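Local atomic coordinates of BRIC1 (Synthetic construct, PDB entry 6FF6), a protein that is a computationally designed repeat protein with a novel, corrugated all-helical architecture, apparently made as a test of interface-driven design. Residues Q53-K65 with Q77-R91. Residues are numbered along the deposited sequence; the frame is centred on the assembly and turned at random.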
ATOM      1  N   GLN A  53      27.861   4.069 -21.984  1.00113.39           N
ATOM      2  CA  GLN A  53      27.406   3.042 -21.012  1.00108.83           C
ATOM      3  C   GLN A  53      26.763   3.715 -19.820  1.00104.39           C
ATOM      4  O   GLN A  53      25.749   3.226 -19.322  1.00102.48           O
ATOM      5  CB  GLN A  53      28.555   2.129 -20.548  1.00111.02           C
ATOM      6  CG  GLN A  53      29.083   1.194 -21.655  1.00133.47           C
ATOM      7  CD  GLN A  53      30.487   0.644 -21.433  1.00158.53           C
ATOM      8  OE1 GLN A  53      31.334   1.210 -20.718  1.00151.34           O
ATOM      9  NE2 GLN A  53      30.778  -0.475 -22.075  1.00159.57           N
ATOM     10  N   LEU A  54      27.316   4.878 -19.400  1.00 98.24           N
ATOM     11  CA  LEU A  54      26.760   5.676 -18.303  1.00 95.57           C
ATOM     12  C   LEU A  54      25.393   6.196 -18.656  1.00 95.29           C
ATOM     13  O   LEU A  54      24.492   6.144 -17.825  1.00 93.60           O
ATOM     14  CB  LEU A  54      27.694   6.811 -17.879  1.00 97.53           C
ATOM     15  CG  LEU A  54      28.994   6.354 -17.226  1.00103.65           C
ATOM     16  CD1 LEU A  54      30.061   7.410 -17.322  1.00108.54           C
ATOM     17  CD2 LEU A  54      28.779   5.902 -15.810  1.00100.21           C
ATOM     18  N   ASN A  55      25.223   6.623 -19.908  1.00 91.59           N
ATOM     19  CA  ASN A  55      23.960   7.100 -20.456  1.00 91.18           C
ATOM     20  C   ASN A  55      22.946   6.001 -20.531  1.00 92.16           C
ATOM     21  O   ASN A  55      21.785   6.256 -20.230  1.00 90.80           O
ATOM     22  CB  ASN A  55      24.149   7.749 -21.811  1.00 92.98           C
ATOM     23  CG  ASN A  55      24.479   9.210 -21.709  1.00106.32           C
ATOM     24  OD1 ASN A  55      24.349   9.847 -20.653  1.00103.81           O
ATOM     25  ND2 ASN A  55      24.894   9.781 -22.814  1.00 95.59           N
ATOM     26  N   ALA A  56      23.382   4.774 -20.880  1.00 88.58           N
ATOM     27  CA  ALA A  56      22.528   3.579 -20.924  1.00 87.71           C
ATOM     28  C   ALA A  56      21.989   3.251 -19.541  1.00 88.91           C
ATOM     29  O   ALA A  56      20.789   3.036 -19.397  1.00 90.05           O
ATOM     30  CB  ALA A  56      23.295   2.389 -21.480  1.00 89.77           C
ATOM     31  N   ILE A  57      22.854   3.265 -18.515  1.00 82.26           N
ATOM     32  CA  ILE A  57      22.448   2.990 -17.138  1.00 78.19           C
ATOM     33  C   ILE A  57      21.483   4.077 -16.667  1.00 81.36           C
ATOM     34  O   ILE A  57      20.474   3.795 -16.021  1.00 80.26           O
ATOM     35  CB  ILE A  57      23.686   2.865 -16.226  1.00 79.99           C
ATOM     36  CG1 ILE A  57      24.567   1.699 -16.659  1.00 81.19           C
ATOM     37  CG2 ILE A  57      23.246   2.662 -14.794  1.00 79.13           C
ATOM     38  CD1 ILE A  57      26.014   1.836 -16.313  1.00 90.95           C
ATOM     39  N   PHE A  58      21.776   5.314 -17.030  1.00 79.11           N
ATOM     40  CA  PHE A  58      20.932   6.441 -16.696  1.00 79.09           C
ATOM     41  C   PHE A  58      19.546   6.313 -17.331  1.00 80.46           C
ATOM     42  O   PHE A  58      18.557   6.514 -16.649  1.00 80.36           O
ATOM     43  CB  PHE A  58      21.616   7.744 -17.126  1.00 84.39           C
ATOM     44  CG  PHE A  58      20.803   8.948 -16.745  1.00 88.40           C
ATOM     45  CD1 PHE A  58      20.840   9.448 -15.445  1.00 90.93           C
ATOM     46  CD2 PHE A  58      19.958   9.557 -17.669  1.00 94.30           C
ATOM     47  CE1 PHE A  58      20.049  10.540 -15.080  1.00 94.51           C
ATOM     48  CE2 PHE A  58      19.168  10.649 -17.299  1.00 99.50           C
ATOM     49  CZ  PHE A  58      19.205  11.123 -16.005  1.00 96.70           C
ATOM     50  N   ARG A  59      19.473   5.972 -18.624  1.00 78.05           N
ATOM     51  CA  ARG A  59      18.209   5.805 -19.360  1.00 79.63           C
ATOM     52  C   ARG A  59      17.336   4.744 -18.747  1.00 86.69           C
ATOM     53  O   ARG A  59      16.125   4.942 -18.625  1.00 89.58           O
ATOM     54  CB  ARG A  59      18.482   5.416 -20.808  1.00 79.01           C
ATOM     55  CG  ARG A  59      18.857   6.567 -21.700  1.00 82.22           C
ATOM     56  CD  ARG A  59      19.711   6.040 -22.816  1.00 83.19           C
ATOM     57  NE  ARG A  59      20.408   7.119 -23.491  1.00 84.56           N
ATOM     58  CZ  ARG A  59      20.595   7.180 -24.799  1.00108.78           C
ATOM     59  NH1 ARG A  59      20.170   6.198 -25.582  1.00105.28           N
ATOM     60  NH2 ARG A  59      21.203   8.226 -25.339  1.00101.27           N
ATOM     61  N   ALA A  60      17.941   3.604 -18.377  1.00 82.87           N
ATOM     62  CA  ALA A  60      17.221   2.496 -17.759  1.00 82.12           C
ATOM     63  C   ALA A  60      16.696   2.929 -16.395  1.00 84.93           C
ATOM     64  O   ALA A  60      15.542   2.666 -16.087  1.00 88.19           O
ATOM     65  CB  ALA A  60      18.130   1.294 -17.624  1.00 82.08           C
ATOM     66  N   ALA A  61      17.509   3.646 -15.609  1.00 78.01           N
ATOM     67  CA  ALA A  61      17.091   4.158 -14.288  1.00 76.14           C
ATOM     68  C   ALA A  61      15.968   5.192 -14.438  1.00 82.10           C
ATOM     69  O   ALA A  61      14.985   5.135 -13.730  1.00 82.14           O
ATOM     70  CB  ALA A  61      18.279   4.765 -13.550  1.00 74.74           C
ATOM     71  N   HIS A  62      16.080   6.085 -15.409  1.00 80.80           N
ATOM     72  CA  HIS A  62      15.055   7.089 -15.646  1.00 82.26           C
ATOM     73  C   HIS A  62      13.713   6.435 -16.006  1.00 91.65           C
ATOM     74  O   HIS A  62      12.670   6.850 -15.462  1.00 94.85           O
ATOM     75  CB  HIS A  62      15.521   8.041 -16.744  1.00 83.72           C
ATOM     76  CG  HIS A  62      14.626   9.221 -16.909  1.00 89.24           C
ATOM     77  ND1 HIS A  62      13.448   9.136 -17.639  1.00 93.40           N
ATOM     78  CD2 HIS A  62      14.767  10.482 -16.449  1.00 91.55           C
ATOM     79  CE1 HIS A  62      12.918  10.345 -17.602  1.00 95.60           C
ATOM     80  NE2 HIS A  62      13.668  11.187 -16.891  1.00 95.27           N
ATOM     81  N   SER A  63      13.741   5.404 -16.903  1.00 87.17           N
ATOM     82  CA  SER A  63      12.530   4.680 -17.281  1.00 89.62           C
ATOM     83  C   SER A  63      11.841   4.035 -16.065  1.00 94.43           C
ATOM     84  O   SER A  63      10.627   4.176 -15.901  1.00 96.91           O
ATOM     85  CB  SER A  63      12.831   3.634 -18.341  1.00 93.28           C
ATOM     86  OG  SER A  63      13.253   4.267 -19.538  1.00107.23           O
ATOM     87  N   ILE A  64      12.615   3.367 -15.208  1.00 88.42           N
ATOM     88  CA  ILE A  64      12.091   2.748 -13.999  1.00 88.63           C
ATOM     89  C   ILE A  64      11.480   3.802 -13.042  1.00 98.11           C
ATOM     90  O   ILE A  64      10.410   3.547 -12.475  1.00101.88           O
ATOM     91  CB  ILE A  64      13.168   1.879 -13.321  1.00 88.68           C
ATOM     92  CG1 ILE A  64      13.498   0.654 -14.198  1.00 88.32           C
ATOM     93  CG2 ILE A  64      12.728   1.462 -11.911  1.00 90.33           C
ATOM     94  CD1 ILE A  64      14.754  -0.024 -13.877  1.00 89.09           C
ATOM     95  N   LYS A  65      12.133   4.977 -12.888  1.00 93.27           N
ATOM     96  CA  LYS A  65      11.650   6.085 -12.059  1.00 94.14           C
ATOM     97  C   LYS A  65      10.237   6.501 -12.461  1.00102.42           C
ATOM     98  O   LYS A  65       9.392   6.688 -11.590  1.00105.19           O
ATOM     99  CB  LYS A  65      12.595   7.286 -12.189  1.00 97.11           C
ATOM    100  CG  LYS A  65      12.269   8.475 -11.291  1.00110.25           C
ATOM    101  CD  LYS A  65      12.028   9.761 -12.090  1.00121.69           C
ATOM    102  CE  LYS A  65      13.265  10.391 -12.688  1.00126.25           C
ATOM    103  NZ  LYS A  65      13.093  11.854 -12.911  1.00138.99           N
ATOM    104  N   GLN A  77      11.120   4.562  -6.016  1.00 91.83           N
ATOM    105  CA  GLN A  77      11.320   5.953  -6.444  1.00 91.33           C
ATOM    106  C   GLN A  77      12.569   6.529  -5.788  1.00 92.04           C
ATOM    107  O   GLN A  77      13.427   7.072  -6.476  1.00 90.92           O
ATOM    108  CB  GLN A  77      10.112   6.806  -6.021  1.00 96.56           C
ATOM    109  CG  GLN A  77       9.179   7.215  -7.146  1.00114.96           C
ATOM    110  CD  GLN A  77       7.905   7.841  -6.613  1.00125.27           C
ATOM    111  OE1 GLN A  77       7.272   7.339  -5.679  1.00124.10           O
ATOM    112  NE2 GLN A  77       7.485   8.947  -7.205  1.00106.30           N
ATOM    113  N   TYR A  78      12.684   6.359  -4.466  1.00 86.94           N
ATOM    114  CA  TYR A  78      13.802   6.846  -3.683  1.00 86.44           C
ATOM    115  C   TYR A  78      15.123   6.151  -4.038  1.00 86.23           C
ATOM    116  O   TYR A  78      16.135   6.824  -4.229  1.00 83.83           O
ATOM    117  CB  TYR A  78      13.465   6.779  -2.189  1.00 90.75           C
ATOM    118  CG  TYR A  78      12.736   8.025  -1.708  1.00 97.60           C
ATOM    119  CD1 TYR A  78      13.417   9.225  -1.503  1.00102.12           C
ATOM    120  CD2 TYR A  78      11.364   8.007  -1.467  1.00101.55           C
ATOM    121  CE1 TYR A  78      12.752  10.376  -1.066  1.00107.18           C
ATOM    122  CE2 TYR A  78      10.689   9.149  -1.018  1.00107.47           C
ATOM    123  CZ  TYR A  78      11.386  10.334  -0.826  1.00118.18           C
ATOM    124  OH  TYR A  78      10.725  11.471  -0.400  1.00125.03           O
ATOM    125  N   ALA A  79      15.089   4.836  -4.200  1.00 83.94           N
ATOM    126  CA  ALA A  79      16.235   4.012  -4.636  1.00 82.69           C
ATOM    127  C   ALA A  79      16.715   4.423  -6.041  1.00 86.28           C
ATOM    128  O   ALA A  79      17.922   4.443  -6.280  1.00 85.87           O
ATOM    129  CB  ALA A  79      15.849   2.530  -4.646  1.00 82.95           C
ATOM    130  N   VAL A  80      15.779   4.757  -6.952  1.00 82.82           N
ATOM    131  CA  VAL A  80      16.091   5.170  -8.318  1.00 82.34           C
ATOM    132  C   VAL A  80      16.669   6.580  -8.315  1.00 86.29           C
ATOM    133  O   VAL A  80      17.686   6.803  -8.977  1.00 84.18           O
ATOM    134  CB  VAL A  80      14.872   5.051  -9.261  1.00 87.64           C
ATOM    135  CG1 VAL A  80      15.217   5.514 -10.656  1.00 86.93           C
ATOM    136  CG2 VAL A  80      14.358   3.628  -9.308  1.00 87.49           C
ATOM    137  N   GLU A  81      16.052   7.524  -7.561  1.00 86.24           N
ATOM    138  CA  GLU A  81      16.535   8.919  -7.447  1.00 88.07           C
ATOM    139  C   GLU A  81      18.002   8.915  -7.026  1.00 90.72           C
ATOM    140  O   GLU A  81      18.808   9.673  -7.553  1.00 92.12           O
ATOM    141  CB  GLU A  81      15.750   9.716  -6.388  1.00 92.56           C
ATOM    142  CG  GLU A  81      14.320  10.115  -6.728  1.00113.25           C
ATOM    143  CD  GLU A  81      13.600  10.868  -5.612  1.00153.76           C
ATOM    144  OE1 GLU A  81      14.222  11.802  -5.051  1.00168.95           O
ATOM    145  OE2 GLU A  81      12.427  10.544  -5.299  1.00140.83           O
ATOM    146  N   LEU A  82      18.336   8.045  -6.082  1.00 85.21           N
ATOM    147  CA  LEU A  82      19.666   7.923  -5.533  1.00 85.45           C
ATOM    148  C   LEU A  82      20.642   7.457  -6.548  1.00 86.38           C
ATOM    149  O   LEU A  82      21.678   8.084  -6.690  1.00 87.43           O
ATOM    150  CB  LEU A  82      19.633   7.022  -4.307  1.00 86.56           C
ATOM    151  CG  LEU A  82      20.764   7.123  -3.308  1.00 94.00           C
ATOM    152  CD1 LEU A  82      20.819   8.483  -2.653  1.00 97.65           C
ATOM    153  CD2 LEU A  82      20.546   6.121  -2.231  1.00 99.63           C
ATOM    154  N   MET A  83      20.304   6.426  -7.326  1.00 81.54           N
ATOM    155  CA  MET A  83      21.201   5.992  -8.385  1.00 79.31           C
ATOM    156  C   MET A  83      21.319   7.087  -9.472  1.00 80.41           C
ATOM    157  O   MET A  83      22.415   7.433  -9.898  1.00 78.60           O
ATOM    158  CB  MET A  83      20.805   4.646  -8.988  1.00 80.90           C
ATOM    159  CG  MET A  83      21.810   4.198 -10.051  1.00 86.76           C
ATOM    160  SD  MET A  83      22.223   2.474  -9.979  1.00 93.94           S
ATOM    161  CE  MET A  83      23.511   2.437 -11.040  1.00 92.13           C
ATOM    162  N   GLU A  84      20.190   7.646  -9.871  1.00 78.15           N
ATOM    163  CA  GLU A  84      20.107   8.696 -10.875  1.00 80.50           C
ATOM    164  C   GLU A  84      21.068   9.784 -10.579  1.00 85.22           C
ATOM    165  O   GLU A  84      21.862  10.098 -11.442  1.00 85.38           O
ATOM    166  CB  GLU A  84      18.690   9.269 -10.932  1.00 84.06           C
ATOM    167  CG  GLU A  84      18.089   9.222 -12.321  1.00 98.32           C
ATOM    168  CD  GLU A  84      16.866  10.085 -12.536  1.00128.89           C
ATOM    169  OE1 GLU A  84      16.368  10.688 -11.558  1.00132.70           O
ATOM    170  OE2 GLU A  84      16.409  10.163 -13.700  1.00134.27           O
ATOM    171  N   ASN A  85      21.042  10.315  -9.342  1.00 84.56           N
ATOM    172  CA  ASN A  85      21.917  11.380  -8.850  1.00 88.07           C
ATOM    173  C   ASN A  85      23.398  11.046  -9.003  1.00 93.74           C
ATOM    174  O   ASN A  85      24.156  11.852  -9.550  1.00 96.24           O
ATOM    175  CB  ASN A  85      21.564  11.770  -7.397  1.00 87.97           C
ATOM    176  CG  ASN A  85      20.254  12.504  -7.285  1.00127.66           C
ATOM    177  OD1 ASN A  85      19.731  13.054  -8.265  1.00123.71           O
ATOM    178  ND2 ASN A  85      19.684  12.517  -6.084  1.00128.53           N
ATOM    179  N   MET A  86      23.794   9.847  -8.554  1.00 87.99           N
ATOM    180  CA  MET A  86      25.166   9.345  -8.643  1.00 88.09           C
ATOM    181  C   MET A  86      25.614   9.250 -10.113  1.00 93.61           C
ATOM    182  O   MET A  86      26.708   9.690 -10.447  1.00 93.67           O
ATOM    183  CB  MET A  86      25.255   7.966  -7.991  1.00 88.70           C
ATOM    184  CG  MET A  86      24.795   7.916  -6.563  1.00 93.70           C
ATOM    185  SD  MET A  86      26.130   7.898  -5.389  1.00102.29           S
ATOM    186  CE  MET A  86      26.700   6.181  -5.579  1.00 97.92           C
ATOM    187  N   LEU A  87      24.737   8.694 -10.981  1.00 91.58           N
ATOM    188  CA  LEU A  87      24.939   8.521 -12.412  1.00 92.92           C
ATOM    189  C   LEU A  87      25.044   9.836 -13.098  1.00107.26           C
ATOM    190  O   LEU A  87      25.790   9.926 -14.062  1.00109.43           O
ATOM    191  CB  LEU A  87      23.788   7.768 -13.065  1.00 90.85           C
ATOM    192  CG  LEU A  87      23.690   6.305 -12.777  1.00 93.41           C
ATOM    193  CD1 LEU A  87      22.302   5.775 -13.154  1.00 93.49           C
ATOM    194  CD2 LEU A  87      24.827   5.551 -13.420  1.00 92.24           C
ATOM    195  N   ASP A  88      24.259  10.846 -12.665  1.00108.90           N
ATOM    196  CA  ASP A  88      24.297  12.169 -13.273  1.00113.25           C
ATOM    197  C   ASP A  88      25.666  12.786 -13.026  1.00121.16           C
ATOM    198  O   ASP A  88      26.208  13.399 -13.940  1.00123.88           O
ATOM    199  CB  ASP A  88      23.167  13.066 -12.753  1.00116.77           C
ATOM    200  CG  ASP A  88      22.131  13.503 -13.790  1.00127.66           C
ATOM    201  OD1 ASP A  88      22.500  13.642 -14.989  1.00129.87           O
ATOM    202  OD2 ASP A  88      20.956  13.728 -13.401  1.00131.69           O
ATOM    203  N   PHE A  89      26.262  12.555 -11.829  1.00117.47           N
ATOM    204  CA  PHE A  89      27.621  13.027 -11.548  1.00120.37           C
ATOM    205  C   PHE A  89      28.617  12.216 -12.402  1.00125.37           C
ATOM    206  O   PHE A  89      29.563  12.771 -12.952  1.00127.75           O
ATOM    207  CB  PHE A  89      28.010  12.863 -10.064  1.00122.43           C
ATOM    208  CG  PHE A  89      27.082  13.337  -8.970  1.00125.28           C
ATOM    209  CD1 PHE A  89      26.445  14.575  -9.055  1.00131.85           C
ATOM    210  CD2 PHE A  89      26.891  12.571  -7.819  1.00126.15           C
ATOM    211  CE1 PHE A  89      25.573  14.999  -8.041  1.00133.78           C
ATOM    212  CE2 PHE A  89      26.021  12.999  -6.801  1.00129.66           C
ATOM    213  CZ  PHE A  89      25.377  14.213  -6.916  1.00130.82           C
ATOM    214  N   ALA A  90      28.411  10.899 -12.498  1.00119.90           N
ATOM    215  CA  ALA A  90      29.315  10.038 -13.238  1.00119.85           C
ATOM    216  C   ALA A  90      29.356  10.385 -14.718  1.00127.98           C
ATOM    217  O   ALA A  90      30.451  10.610 -15.248  1.00131.05           O
ATOM    218  CB  ALA A  90      28.944   8.582 -13.037  1.00116.96           C
ATOM    219  N   ARG A  91      28.179  10.484 -15.371  1.00123.89           N
ATOM    220  CA  ARG A  91      28.077  10.765 -16.801  1.00125.79           C
ATOM    221  C   ARG A  91      28.486  12.185 -17.142  1.00135.31           C
ATOM    222  O   ARG A  91      28.982  12.417 -18.244  1.00138.61           O
ATOM    223  CB  ARG A  91      26.689  10.404 -17.369  1.00121.76           C
ATOM    224  CG  ARG A  91      25.565  11.378 -17.035  1.00124.14           C
ATOM    225  CD  ARG A  91      24.229  10.849 -17.496  1.00113.22           C
ATOM    226  NE  ARG A  91      23.166  11.840 -17.320  1.00110.94           N
ATOM    227  CZ  ARG A  91      22.483  12.387 -18.320  1.00130.16           C
ATOM    228  NH1 ARG A  91      21.526  13.269 -18.072  1.00121.99           N
ATOM    229  NH2 ARG A  91      22.763  12.070 -19.577  1.00121.59           N
TER
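R91 reaches across to helix 51-71 and bonds N55, its NH2 donating to N55 OD1 at 2.9 Å. The oxygen lies in the guanidinium plane, but the donor stands above the amide's carbonyl plane. The same guanidinium lies flat on one face of the F58 ring, with planes 15° apart. This is a cation-pi stack, with R91 CZ 3.9 Å from the ring centroid. D88, one turn earlier, fixes the rotation of the group: R91 NE meets D88 OD1 at 3.0 Å, and R91 NH1 adds a longer, more bent bond to the same oxygen. That oxygen also pairs with R92. F58 CG is anti to the backbone N (chi1 -177°), which sends the ring into a hole formed by E84, L87, D88 and R91. L87 CB lies at the ring edge, and E84 CG comes within 3.6 Å of F58 CE1. Further along, K65 NZ makes a long salt bridge to E84 OE1, 3.7 Å.

Behind this polar side the contact is apolar. I57 CG2 packs on L87 CD2 at 3.6 Å and on the M83 methyl. L54 CD2 meets A90 CB, and I64 CG2 meets V80 CG2 at 3.8 Å. Helices 23-42 and 99-121 extend this core, touching I57 and M83 respectively. The segments form an antiparallel helical hairpin, their N-to-C directions 154° apart, within an Hpt-like helical unit. D88 and the F58 face together hold the R91 guanidinium so that NH2 points at N55; K65-E84 adds little, and buried aliphatic contacts join the helices.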